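Local coordinates for protein alkane monooxygenase (Geobacillus thermodenitrificans, PDB 3B9O) that belongs to the luciferase-like monooxygenase family, a group of proteins with the TIM-barrel fold, and holds flavin mononucleotide in a pocket of that barrel, at residues 9-14 and 52-57; 56-61 and 83-88; 99-104 and 127-132; 276-281 and 374-379. One frame throughout, in Å; residues are numbered along the deposited sequence.

Contacts 1, 3 and 4 are neighbouring strand pairs of one curled parallel sheet, read in the order 276-281, 374-378, 9-12, 53-57, 100-104, 130-132. Contact 1 is stitched to contact 4 by a probable bond from F10 N to L377 O (2.9 Å) and to contact 3 by one from L56 N to A102 O (2.8 Å); its centre lies about 11 Å and 10 Å from theirs. Contact 2 shares L56 and A57 with contact 1 and extends strand 53-57 into the ligand pocket. Contacts 1, 2 and 3 supply A57, D58 and T104 to the flavin mononucleotide site, whereas in contact 4 the N376 side chain stays about 6 Å from the ligand.

Contact 1. Residues 9-14 and 52-57; sequences AFEMNC and DALFLA. With FMN (flavin mononucleotide), chain C.
A9 and E11 exchange backbone hydrogen bonds with the odd-numbered residues of 53-57, the pattern of a parallel strand pair: A9 N to A53 O, F55 N to A9 O (2.7 Å), E11 N to F55 O (2.8 Å) and A57 N to E11 O. A CA-H...O contact from L56 CA to E11 O adds to these. Beyond the strands, a water accepts from N13 N at 2.9 Å; its link to A57 O is doubtful, being too short.

Among apolar contacts, the F10 and F55 side chains extend alongside each other in one direction. F55 CD2 meets the edge of the F10 ring near its plane, 3.6 Å from F10 CE1, with the planes 60° apart. A57 CB touches F10 CE1 and approaches O4 of flavin mononucleotide to 3.1 Å. On the other face L54 CD2 reaches E11 CB at 3.5 Å.

The E11 chain bends at chi2 (46°), and OE1 takes M12 N (2.8 Å) on its anti lone pair; R30 and Y38 hold the carboxylate too.

In the TIM barrel, F10 and F55 meet F245 edge-to-face, while A9 and E11 pack against helix 36-48, and strands 374-378 and 100-106 flank the pair.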
# COMPACT_ATOMS: atom_id res chain seq x y z
N ALA A 9 3.71 -0.57 -8.28
CA ALA A 9 4.46 0.68 -8.32
C ALA A 9 4.17 1.42 -7.03
O ALA A 9 3.01 1.70 -6.73
CB ALA A 9 4.01 1.48 -9.51
N PHE A 10 5.20 1.70 -6.25
CA PHE A 10 5.02 2.37 -4.96
C PHE A 10 5.06 3.90 -5.12
O PHE A 10 6.05 4.49 -5.62
CB PHE A 10 6.09 1.93 -3.96
CG PHE A 10 5.79 2.24 -2.54
CD1 PHE A 10 4.51 2.06 -2.02
CD2 PHE A 10 6.81 2.69 -1.69
CE1 PHE A 10 4.24 2.34 -0.68
CE2 PHE A 10 6.54 2.95 -0.33
CZ PHE A 10 5.28 2.76 0.17
N GLU A 11 4.00 4.54 -4.68
CA GLU A 11 3.83 5.97 -4.96
C GLU A 11 3.15 6.68 -3.79
O GLU A 11 2.66 6.05 -2.87
CB GLU A 11 3.02 6.09 -6.29
CG GLU A 11 2.90 7.42 -6.97
CD GLU A 11 4.21 8.23 -7.11
OE1 GLU A 11 4.64 8.83 -6.12
OE2 GLU A 11 4.77 8.33 -8.20
N MET A 12 3.14 8.01 -3.84
CA MET A 12 2.41 8.82 -2.87
C MET A 12 2.13 10.17 -3.52
O MET A 12 2.99 10.71 -4.23
CB MET A 12 3.22 9.02 -1.56
CG MET A 12 2.40 9.67 -0.40
SD MET A 12 3.29 9.54 1.17
CE MET A 12 2.43 10.80 2.10
N ASN A 13 0.95 10.72 -3.21
CA ASN A 13 0.49 11.98 -3.78
C ASN A 13 1.18 13.16 -3.02
O ASN A 13 0.52 13.93 -2.31
CB ASN A 13 -1.04 12.07 -3.66
CG ASN A 13 -1.64 13.11 -4.56
OD1 ASN A 13 -2.88 13.22 -4.65
ND2 ASN A 13 -0.79 13.85 -5.30
N CYS A 14 2.49 13.29 -3.19
CA CYS A 14 3.27 14.33 -2.51
C CYS A 14 4.57 14.50 -3.25
O CYS A 14 4.78 13.84 -4.26
CB CYS A 14 3.54 13.99 -1.04
SG CYS A 14 4.60 12.49 -0.74
N ASP A 52 0.88 -5.07 -11.85
CA ASP A 52 -0.40 -5.35 -11.18
C ASP A 52 -1.14 -4.07 -10.77
O ASP A 52 -2.35 -3.91 -11.04
CB ASP A 52 -0.21 -6.11 -9.87
CG ASP A 52 0.15 -7.58 -10.07
OD1 ASP A 52 1.00 -7.88 -10.92
OD2 ASP A 52 -0.34 -8.43 -9.29
N ALA A 53 -0.43 -3.18 -10.07
CA ALA A 53 -1.12 -2.05 -9.44
C ALA A 53 -0.21 -0.86 -9.18
O ALA A 53 1.05 -0.98 -9.18
CB ALA A 53 -1.82 -2.50 -8.13
N LEU A 54 -0.86 0.28 -8.97
CA LEU A 54 -0.25 1.46 -8.40
C LEU A 54 -0.62 1.45 -6.93
O LEU A 54 -1.82 1.44 -6.62
CB LEU A 54 -0.88 2.69 -9.05
CG LEU A 54 -0.17 4.05 -9.04
CD1 LEU A 54 -1.02 5.19 -8.65
CD2 LEU A 54 1.29 4.15 -8.57
N PHE A 55 0.38 1.46 -6.05
CA PHE A 55 0.14 1.37 -4.59
C PHE A 55 0.45 2.75 -4.01
O PHE A 55 1.59 3.21 -4.04
CB PHE A 55 1.03 0.26 -3.96
CG PHE A 55 0.78 -0.01 -2.49
CD1 PHE A 55 0.37 -1.26 -2.06
CD2 PHE A 55 0.97 0.98 -1.52
CE1 PHE A 55 0.15 -1.54 -0.68
CE2 PHE A 55 0.72 0.72 -0.13
CZ PHE A 55 0.33 -0.54 0.28
N LEU A 56 -0.59 3.41 -3.53
CA LEU A 56 -0.44 4.78 -3.01
C LEU A 56 -0.39 4.76 -1.47
O LEU A 56 -1.36 4.36 -0.82
CB LEU A 56 -1.57 5.68 -3.51
CG LEU A 56 -1.47 6.03 -4.98
CD1 LEU A 56 -2.90 6.23 -5.55
CD2 LEU A 56 -0.59 7.24 -5.14
N ALA A 57 0.74 5.18 -0.94
CA ALA A 57 0.87 5.49 0.49
C ALA A 57 0.08 6.78 0.81
O ALA A 57 -0.37 7.51 -0.11
CB ALA A 57 2.35 5.66 0.87
N1 FMN C . 1.65 4.14 7.65
C2 FMN C . 0.95 5.15 7.09
O2 FMN C . 0.32 5.94 7.86
N3 FMN C . 0.95 5.28 5.73
C4 FMN C . 1.63 4.40 4.93
O4 FMN C . 1.61 4.52 3.68
C4A FMN C . 2.35 3.34 5.50
N5 FMN C . 3.05 2.42 4.77
C5A FMN C . 3.75 1.42 5.40
C6 FMN C . 4.49 0.47 4.67
C7 FMN C . 5.19 -0.56 5.34
C7M FMN C . 6.00 -1.59 4.58
C8 FMN C . 5.15 -0.64 6.72
C8M FMN C . 5.90 -1.73 7.45
C9 FMN C . 4.42 0.31 7.46
C9A FMN C . 3.72 1.34 6.81
N10 FMN C . 3.02 2.25 7.52
C10 FMN C . 2.35 3.24 6.90
C1' FMN C . 2.95 2.20 9.00
C2' FMN C . 1.66 1.50 9.44
O2' FMN C . 0.86 1.15 8.31
C3' FMN C . 0.77 2.28 10.41
O3' FMN C . 0.56 3.66 10.01
C4' FMN C . 1.20 2.12 11.89
O4' FMN C . 1.37 3.39 12.54
C5' FMN C . 2.48 1.31 12.10
O5' FMN C . 2.04 -0.03 12.27
P FMN C . 2.81 -1.11 13.18
O1P FMN C . 3.24 -0.33 14.41
O2P FMN C . 1.75 -2.15 13.41
O3P FMN C . 4.02 -1.55 12.38
O HOH W 1 -1.04 9.47 -1.57

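Contact 2. Residues 56-61 and 83-88; sequences LADVVG and NDPLML. With FMN (flavin mononucleotide), chain C.
D58 OD1 receives a hydrogen bond from a water at 2.7 Å, and the same water donates to N83 O at 2.8 Å. This bridge is the polar link between the two segments, for no direct hydrogen bond crosses from one to the other. With CG anti to the backbone N (chi1 -165°), the D58 carboxylate is brought up to the CG-CD end of the P85 ring. The two side chains meet at about a right angle, D58 CG coming within 3.7 Å of P85 CD.

The backbone of D58 faces a different partner. Its O accepts N3 of flavin mononucleotide at 2.8 Å in a nearly straight bond (165° at the hydrogen), whereas D58 N gives only a weak bond to O4 of the ligand. D58 thus meets the flavin with its main chain and the 83-88 loop with its carboxylate, the latter through water and the P85 ring. Such a place for the ligand, where a strand runs out into its following loop, agrees with the TIM barrel, whose ligands bind at the C-terminal ends of the strands.

Deeper in, the contact is apolar: L56 CB lies 4.1 Å from P85 CB, and L56 CD2 meets L88 CD1 at 4.2 Å. W39 of helix 36-48 touches both leucines. The loop keeps its own shape through an Asx motif, D84 OD1 accepting M87 N at 3.1 Å from above the carboxylate plane, and through L88 N bonded to P85 O just ahead of helix 89-94. At its start, N83 pairs by its backbone with N13.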
# COMPACT_ATOMS: atom_id res chain seq x y z
N LEU A 56 -0.59 3.41 -3.53
CA LEU A 56 -0.44 4.78 -3.01
C LEU A 56 -0.39 4.76 -1.47
O LEU A 56 -1.36 4.36 -0.82
CB LEU A 56 -1.57 5.68 -3.51
CG LEU A 56 -1.47 6.03 -4.98
CD1 LEU A 56 -2.90 6.23 -5.55
CD2 LEU A 56 -0.59 7.24 -5.14
N ALA A 57 0.74 5.18 -0.94
CA ALA A 57 0.87 5.49 0.49
C ALA A 57 0.08 6.78 0.81
O ALA A 57 -0.37 7.51 -0.11
CB ALA A 57 2.35 5.66 0.87
N ASP A 58 -0.10 7.06 2.09
CA ASP A 58 -0.72 8.30 2.52
C ASP A 58 -0.43 8.58 3.97
O ASP A 58 -0.19 7.65 4.77
CB ASP A 58 -2.24 8.24 2.40
CG ASP A 58 -2.88 9.63 2.49
OD1 ASP A 58 -2.25 10.64 2.03
OD2 ASP A 58 -4.01 9.69 3.02
N VAL A 59 -0.47 9.86 4.32
CA VAL A 59 -0.47 10.28 5.73
C VAL A 59 -1.39 11.50 5.83
O VAL A 59 -1.49 12.29 4.87
CB VAL A 59 0.98 10.70 6.27
CG1 VAL A 59 1.97 9.53 6.25
CG2 VAL A 59 1.53 11.96 5.53
N VAL A 60 -2.06 11.63 6.96
CA VAL A 60 -2.81 12.83 7.29
C VAL A 60 -2.14 13.57 8.47
O VAL A 60 -2.64 14.60 8.93
CB VAL A 60 -4.32 12.55 7.60
CG1 VAL A 60 -5.12 12.34 6.29
CG2 VAL A 60 -4.51 11.37 8.55
N GLY A 61 -1.03 13.00 8.94
CA GLY A 61 -0.19 13.61 9.97
C GLY A 61 1.03 14.24 9.33
O GLY A 61 1.27 14.10 8.11
N ASN A 83 -1.35 15.58 -1.00
CA ASN A 83 -2.72 15.63 -1.49
C ASN A 83 -3.41 14.29 -1.28
O ASN A 83 -2.75 13.28 -1.03
CB ASN A 83 -2.75 16.02 -3.00
CG ASN A 83 -2.49 17.54 -3.23
OD1 ASN A 83 -2.46 18.03 -4.39
ND2 ASN A 83 -2.34 18.29 -2.15
N ASP A 84 -4.73 14.27 -1.44
CA ASP A 84 -5.51 13.07 -1.17
C ASP A 84 -5.35 12.07 -2.31
O ASP A 84 -5.55 12.42 -3.49
CB ASP A 84 -7.00 13.43 -0.99
CG ASP A 84 -7.87 12.20 -0.87
OD1 ASP A 84 -8.68 11.98 -1.76
OD2 ASP A 84 -7.74 11.45 0.09
N PRO A 85 -5.01 10.80 -1.98
CA PRO A 85 -4.80 9.78 -3.03
C PRO A 85 -6.09 9.32 -3.73
O PRO A 85 -6.03 8.99 -4.91
CB PRO A 85 -4.14 8.61 -2.28
CG PRO A 85 -4.54 8.77 -0.86
CD PRO A 85 -4.78 10.25 -0.62
N LEU A 86 -7.23 9.25 -3.01
CA LEU A 86 -8.49 8.79 -3.62
C LEU A 86 -8.93 9.69 -4.81
O LEU A 86 -9.50 9.22 -5.80
CB LEU A 86 -9.60 8.59 -2.56
CG LEU A 86 -9.58 7.22 -1.82
CD1 LEU A 86 -8.42 7.16 -0.83
CD2 LEU A 86 -10.92 6.95 -1.09
N MET A 87 -8.64 11.00 -4.73
CA MET A 87 -8.99 11.94 -5.83
C MET A 87 -8.37 11.59 -7.23
O MET A 87 -8.90 11.95 -8.26
CB MET A 87 -8.66 13.40 -5.41
CG MET A 87 -9.46 13.92 -4.18
SD MET A 87 -11.25 13.79 -4.48
CE MET A 87 -11.78 12.75 -3.18
N LEU A 88 -7.26 10.87 -7.21
CA LEU A 88 -6.47 10.50 -8.39
C LEU A 88 -7.10 9.39 -9.18
O LEU A 88 -6.83 9.24 -10.36
CB LEU A 88 -5.06 10.03 -7.95
CG LEU A 88 -4.15 11.06 -7.25
CD1 LEU A 88 -2.92 10.34 -6.69
CD2 LEU A 88 -3.83 12.26 -8.17
N1 FMN C . 1.65 4.14 7.65
C2 FMN C . 0.95 5.15 7.09
O2 FMN C . 0.32 5.94 7.86
N3 FMN C . 0.95 5.28 5.73
C4 FMN C . 1.63 4.40 4.93
O4 FMN C . 1.61 4.52 3.68
C4A FMN C . 2.35 3.34 5.50
N5 FMN C . 3.05 2.42 4.77
C5A FMN C . 3.75 1.42 5.40
C6 FMN C . 4.49 0.47 4.67
C7 FMN C . 5.19 -0.56 5.34
C7M FMN C . 6.00 -1.59 4.58
C8 FMN C . 5.15 -0.64 6.72
C8M FMN C . 5.90 -1.73 7.45
C9 FMN C . 4.42 0.31 7.46
C9A FMN C . 3.72 1.34 6.81
N10 FMN C . 3.02 2.25 7.52
C10 FMN C . 2.35 3.24 6.90
C1' FMN C . 2.95 2.20 9.00
C2' FMN C . 1.66 1.50 9.44
O2' FMN C . 0.86 1.15 8.31
C3' FMN C . 0.77 2.28 10.41
O3' FMN C . 0.56 3.66 10.01
C4' FMN C . 1.20 2.12 11.89
O4' FMN C . 1.37 3.39 12.54
C5' FMN C . 2.48 1.31 12.10
O5' FMN C . 2.04 -0.03 12.27
P FMN C . 2.81 -1.11 13.18
O1P FMN C . 3.24 -0.33 14.41
O2P FMN C . 1.75 -2.15 13.41
O3P FMN C . 4.02 -1.55 12.38
O HOH W 2 -1.09 11.11 -0.32

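Contact 3. Residues 99-104 and 127-132; sequences LAFAVT and KGRIAW. With FMN (flavin mononucleotide), chain C.
The R129 and F101 side chains leave their strands alongside each other, where the two parallel strands of a beta-alpha-beta unit begin to pair; helix 112-125 connects strand 100-106 to strand 130-135. F101 CE1 sits over one face of the guanidinium, 4.2 Å from R129 NH1, yet the ring and guanidinium planes are 67° apart, which rules out a parallel stack. A bend at chi3 (-67°) swings the guanidinium back along L99, where NH1 makes a weak bond to L99 O (2.9 Å). NE also bonds to T126 O, NH1 to T96 OG1 and NH2 to A93 O, so the rotation of the group is held from several sides.

Backbone bonds F101 N to R129 O, A131 N to F101 O and V103 N to A131 O fix the register. I130 CD1 leans toward F101 CB (4.1 Å), on the side where F101 packs on helix 89-94. On the reverse side A102 CB and A131 CB touch at 3.7 Å. T104 OG1, bonded to L56 O, lies 3.8 Å from O4 of flavin mononucleotide. The W132 indole is turned edge-on to strand 100-104: its NE1 bonds to F105 O, and CD1 meets V103 O near the ring plane at 3.4 Å.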
# COMPACT_ATOMS: atom_id res chain seq x y z
N LEU A 99 -4.73 -2.19 -15.04
CA LEU A 99 -4.00 -1.68 -13.88
C LEU A 99 -4.96 -1.46 -12.69
O LEU A 99 -6.03 -0.83 -12.84
CB LEU A 99 -3.25 -0.40 -14.24
CG LEU A 99 -2.32 0.19 -13.13
CD1 LEU A 99 -0.99 -0.65 -12.93
CD2 LEU A 99 -1.97 1.64 -13.44
N ALA A 100 -4.59 -2.00 -11.53
CA ALA A 100 -5.38 -1.84 -10.30
C ALA A 100 -4.79 -0.71 -9.41
O ALA A 100 -3.69 -0.21 -9.67
CB ALA A 100 -5.46 -3.15 -9.51
N PHE A 101 -5.49 -0.35 -8.34
CA PHE A 101 -5.09 0.83 -7.53
C PHE A 101 -5.29 0.46 -6.07
O PHE A 101 -6.41 0.10 -5.68
CB PHE A 101 -5.94 2.06 -7.90
CG PHE A 101 -5.80 2.44 -9.34
CD1 PHE A 101 -6.69 1.94 -10.30
CD2 PHE A 101 -4.72 3.19 -9.77
CE1 PHE A 101 -6.52 2.24 -11.64
CE2 PHE A 101 -4.56 3.50 -11.13
CZ PHE A 101 -5.44 3.01 -12.04
N ALA A 102 -4.20 0.50 -5.29
CA ALA A 102 -4.33 0.24 -3.87
C ALA A 102 -4.12 1.60 -3.21
O ALA A 102 -3.12 2.22 -3.46
CB ALA A 102 -3.29 -0.76 -3.40
N VAL A 103 -5.06 2.02 -2.38
CA VAL A 103 -5.05 3.30 -1.71
C VAL A 103 -4.96 3.08 -0.22
O VAL A 103 -5.73 2.30 0.38
CB VAL A 103 -6.28 4.22 -2.05
CG1 VAL A 103 -6.25 4.68 -3.52
CG2 VAL A 103 -7.66 3.57 -1.71
N THR A 104 -3.97 3.74 0.37
CA THR A 104 -3.80 3.75 1.83
C THR A 104 -4.83 4.71 2.39
O THR A 104 -5.02 5.81 1.87
CB THR A 104 -2.36 4.19 2.25
OG1 THR A 104 -1.41 3.22 1.78
CG2 THR A 104 -2.21 4.36 3.80
N LYS A 127 -14.40 -0.71 -12.20
CA LYS A 127 -14.82 -2.05 -12.61
C LYS A 127 -14.01 -3.14 -11.87
O LYS A 127 -13.47 -4.09 -12.46
CB LYS A 127 -14.83 -2.18 -14.14
CG LYS A 127 -15.98 -1.39 -14.83
CD LYS A 127 -17.36 -1.94 -14.37
CE LYS A 127 -18.55 -1.06 -14.88
NZ LYS A 127 -18.69 0.18 -14.05
N GLY A 128 -13.86 -2.95 -10.56
CA GLY A 128 -13.28 -4.00 -9.74
C GLY A 128 -11.77 -3.99 -9.69
O GLY A 128 -11.13 -5.06 -9.66
N ARG A 129 -11.18 -2.79 -9.67
CA ARG A 129 -9.71 -2.66 -9.76
C ARG A 129 -9.23 -1.81 -8.58
O ARG A 129 -8.20 -1.17 -8.66
CB ARG A 129 -9.28 -2.05 -11.09
CG ARG A 129 -9.46 -2.99 -12.33
CD ARG A 129 -8.91 -2.31 -13.54
NE ARG A 129 -9.67 -1.13 -13.94
CZ ARG A 129 -9.16 -0.09 -14.61
NH1 ARG A 129 -7.85 -0.02 -14.89
NH2 ARG A 129 -9.95 0.89 -15.00
N ILE A 130 -9.98 -1.84 -7.49
CA ILE A 130 -9.64 -1.08 -6.29
C ILE A 130 -9.18 -1.99 -5.10
O ILE A 130 -9.70 -3.12 -4.91
CB ILE A 130 -10.81 -0.11 -5.85
CG1 ILE A 130 -10.31 1.01 -4.92
CG2 ILE A 130 -11.99 -0.86 -5.17
CD1 ILE A 130 -9.35 2.03 -5.58
N ALA A 131 -8.22 -1.48 -4.33
CA ALA A 131 -7.71 -2.15 -3.15
C ALA A 131 -7.54 -1.10 -2.08
O ALA A 131 -7.36 0.09 -2.38
CB ALA A 131 -6.39 -2.83 -3.47
N TRP A 132 -7.64 -1.55 -0.83
CA TRP A 132 -7.48 -0.68 0.31
C TRP A 132 -6.38 -1.18 1.22
O TRP A 132 -6.45 -2.29 1.77
CB TRP A 132 -8.84 -0.53 1.04
CG TRP A 132 -8.80 0.20 2.36
CD1 TRP A 132 -7.88 1.15 2.77
CD2 TRP A 132 -9.73 0.04 3.45
NE1 TRP A 132 -8.19 1.57 4.07
CE2 TRP A 132 -9.31 0.91 4.51
CE3 TRP A 132 -10.87 -0.78 3.65
CZ2 TRP A 132 -10.01 1.00 5.75
CZ3 TRP A 132 -11.56 -0.68 4.86
CH2 TRP A 132 -11.14 0.22 5.88
N1 FMN C . 1.65 4.14 7.65
C2 FMN C . 0.95 5.15 7.09
O2 FMN C . 0.32 5.94 7.86
N3 FMN C . 0.95 5.28 5.73
C4 FMN C . 1.63 4.40 4.93
O4 FMN C . 1.61 4.52 3.68
C4A FMN C . 2.35 3.34 5.50
N5 FMN C . 3.05 2.42 4.77
C5A FMN C . 3.75 1.42 5.40
C6 FMN C . 4.49 0.47 4.67
C7 FMN C . 5.19 -0.56 5.34
C7M FMN C . 6.00 -1.59 4.58
C8 FMN C . 5.15 -0.64 6.72
C8M FMN C . 5.90 -1.73 7.45
C9 FMN C . 4.42 0.31 7.46
C9A FMN C . 3.72 1.34 6.81
N10 FMN C . 3.02 2.25 7.52
C10 FMN C . 2.35 3.24 6.90
C1' FMN C . 2.95 2.20 9.00
C2' FMN C . 1.66 1.50 9.44
O2' FMN C . 0.86 1.15 8.31
C3' FMN C . 0.77 2.28 10.41
O3' FMN C . 0.56 3.66 10.01
C4' FMN C . 1.20 2.12 11.89
O4' FMN C . 1.37 3.39 12.54
C5' FMN C . 2.48 1.31 12.10
O5' FMN C . 2.04 -0.03 12.27
P FMN C . 2.81 -1.11 13.18
O1P FMN C . 3.24 -0.33 14.41
O2P FMN C . 1.75 -2.15 13.41
O3P FMN C . 4.02 -1.55 12.38

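Contact 4. Residues 276-281 and 374-379; sequences KMFAGI and GFNLVQ
F278 and G374 start the pairing of two parallel strands. G374 N bonds to M277 O, with a bent 135° angle at the hydrogen, and A279 N then donates to G374 O at 3.0 Å. N376 N to A279 O (2.8 Å), I281 N to N376 O and V378 N to I281 O continue the alternation, the last almost straight at 171°. CA-H...O contacts run beside these bonds, among them F375 CA to A279 O at 3.1 Å.

The aromatic contacts fall on opposite faces of the sheet. The F278 ring lies over the backbone of G374, whose N sits above one ring face and whose C is 3.6 Å from F278 CD2; glycine has no side chain to hold the ring off. Strand 374-378 is bonded along its other edge to 6-12, and so joins the last part of the TIM barrel to its first strand. F278 turns inward with N376, whose OD1 accepts N8 ND2.

On the helix side, F375 meets the side chains of A279 and I281. I281 passes slantwise against F375, I281 CG2 standing 3.6 Å from F375 CD2, with A279 CB 4.0 Å from that same CD2. Set between its backbone N and carbonyl carbon, I281 CG2 is directed at the ring. L377 CD1 comes to 3.6 Å from I281 O, while its side chain packs on F386 and F389 of helix 384-399.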
# COMPACT_ATOMS: atom_id res chain seq x y z
N LYS A 276 -1.28 -13.08 0.19
CA LYS A 276 -0.07 -12.83 -0.61
C LYS A 276 0.89 -11.92 0.14
O LYS A 276 0.47 -11.00 0.84
CB LYS A 276 -0.47 -12.17 -1.93
CG LYS A 276 -1.49 -12.95 -2.72
CD LYS A 276 -0.82 -14.10 -3.49
CE LYS A 276 -1.86 -14.84 -4.34
NZ LYS A 276 -1.28 -15.53 -5.52
N MET A 277 2.18 -12.20 0.02
CA MET A 277 3.21 -11.49 0.79
C MET A 277 4.01 -10.64 -0.19
O MET A 277 4.49 -11.18 -1.19
CB MET A 277 4.13 -12.50 1.48
CG MET A 277 3.37 -13.41 2.47
SD MET A 277 2.73 -12.55 3.92
CE MET A 277 1.83 -13.90 4.68
N PHE A 278 4.12 -9.34 0.10
CA PHE A 278 4.80 -8.34 -0.73
C PHE A 278 6.00 -7.74 0.04
O PHE A 278 5.86 -7.41 1.20
CB PHE A 278 3.82 -7.23 -1.13
CG PHE A 278 2.83 -7.65 -2.20
CD1 PHE A 278 1.70 -8.41 -1.87
CD2 PHE A 278 3.04 -7.30 -3.54
CE1 PHE A 278 0.76 -8.81 -2.88
CE2 PHE A 278 2.14 -7.72 -4.56
CZ PHE A 278 1.00 -8.48 -4.21
N ALA A 279 7.17 -7.69 -0.60
CA ALA A 279 8.33 -7.03 -0.05
C ALA A 279 8.54 -5.71 -0.77
O ALA A 279 8.06 -5.54 -1.89
CB ALA A 279 9.56 -7.92 -0.21
N GLY A 280 9.22 -4.75 -0.13
CA GLY A 280 9.66 -3.55 -0.84
C GLY A 280 10.96 -3.89 -1.56
O GLY A 280 11.71 -4.80 -1.16
N ILE A 281 11.24 -3.19 -2.66
CA ILE A 281 12.52 -3.30 -3.35
C ILE A 281 12.79 -1.99 -4.08
O ILE A 281 11.88 -1.38 -4.64
CB ILE A 281 12.58 -4.52 -4.35
CG1 ILE A 281 14.01 -4.67 -4.96
CG2 ILE A 281 11.52 -4.41 -5.41
CD1 ILE A 281 14.30 -6.02 -5.60
N GLY A 374 5.27 -11.05 -4.25
CA GLY A 374 5.38 -9.86 -5.09
C GLY A 374 6.20 -8.78 -4.41
O GLY A 374 6.67 -8.94 -3.29
N PHE A 375 6.33 -7.66 -5.11
CA PHE A 375 7.10 -6.53 -4.64
C PHE A 375 6.35 -5.22 -4.82
O PHE A 375 5.64 -5.02 -5.83
CB PHE A 375 8.45 -6.42 -5.41
CG PHE A 375 9.37 -7.60 -5.19
CD1 PHE A 375 9.26 -8.74 -5.99
CD2 PHE A 375 10.30 -7.59 -4.16
CE1 PHE A 375 10.09 -9.84 -5.81
CE2 PHE A 375 11.17 -8.68 -3.98
CZ PHE A 375 11.05 -9.81 -4.80
N ASN A 376 6.57 -4.31 -3.89
CA ASN A 376 6.25 -2.91 -4.13
C ASN A 376 7.54 -2.23 -4.58
O ASN A 376 8.52 -2.21 -3.80
CB ASN A 376 5.74 -2.19 -2.89
CG ASN A 376 4.28 -2.42 -2.64
OD1 ASN A 376 3.56 -3.03 -3.43
ND2 ASN A 376 3.81 -1.91 -1.49
N LEU A 377 7.56 -1.75 -5.82
CA LEU A 377 8.73 -1.08 -6.35
C LEU A 377 8.83 0.40 -5.88
O LEU A 377 8.01 1.27 -6.26
CB LEU A 377 8.81 -1.22 -7.88
CG LEU A 377 9.97 -0.55 -8.64
CD1 LEU A 377 11.35 -1.06 -8.19
CD2 LEU A 377 9.81 -0.78 -10.13
N VAL A 378 9.87 0.65 -5.08
CA VAL A 378 10.16 1.93 -4.49
C VAL A 378 10.96 2.77 -5.49
O VAL A 378 11.88 2.25 -6.17
CB VAL A 378 11.00 1.74 -3.16
CG1 VAL A 378 11.28 3.11 -2.49
CG2 VAL A 378 10.27 0.79 -2.17
N GLN A 379 10.62 4.06 -5.58
CA GLN A 379 11.28 4.97 -6.52
C GLN A 379 12.43 5.78 -5.90
O GLN A 379 12.31 6.26 -4.79
CB GLN A 379 10.26 5.96 -7.08
CG GLN A 379 9.07 5.30 -7.80
CD GLN A 379 8.06 6.34 -8.23
OE1 GLN A 379 7.02 6.51 -7.59
NE2 GLN A 379 8.36 7.07 -9.28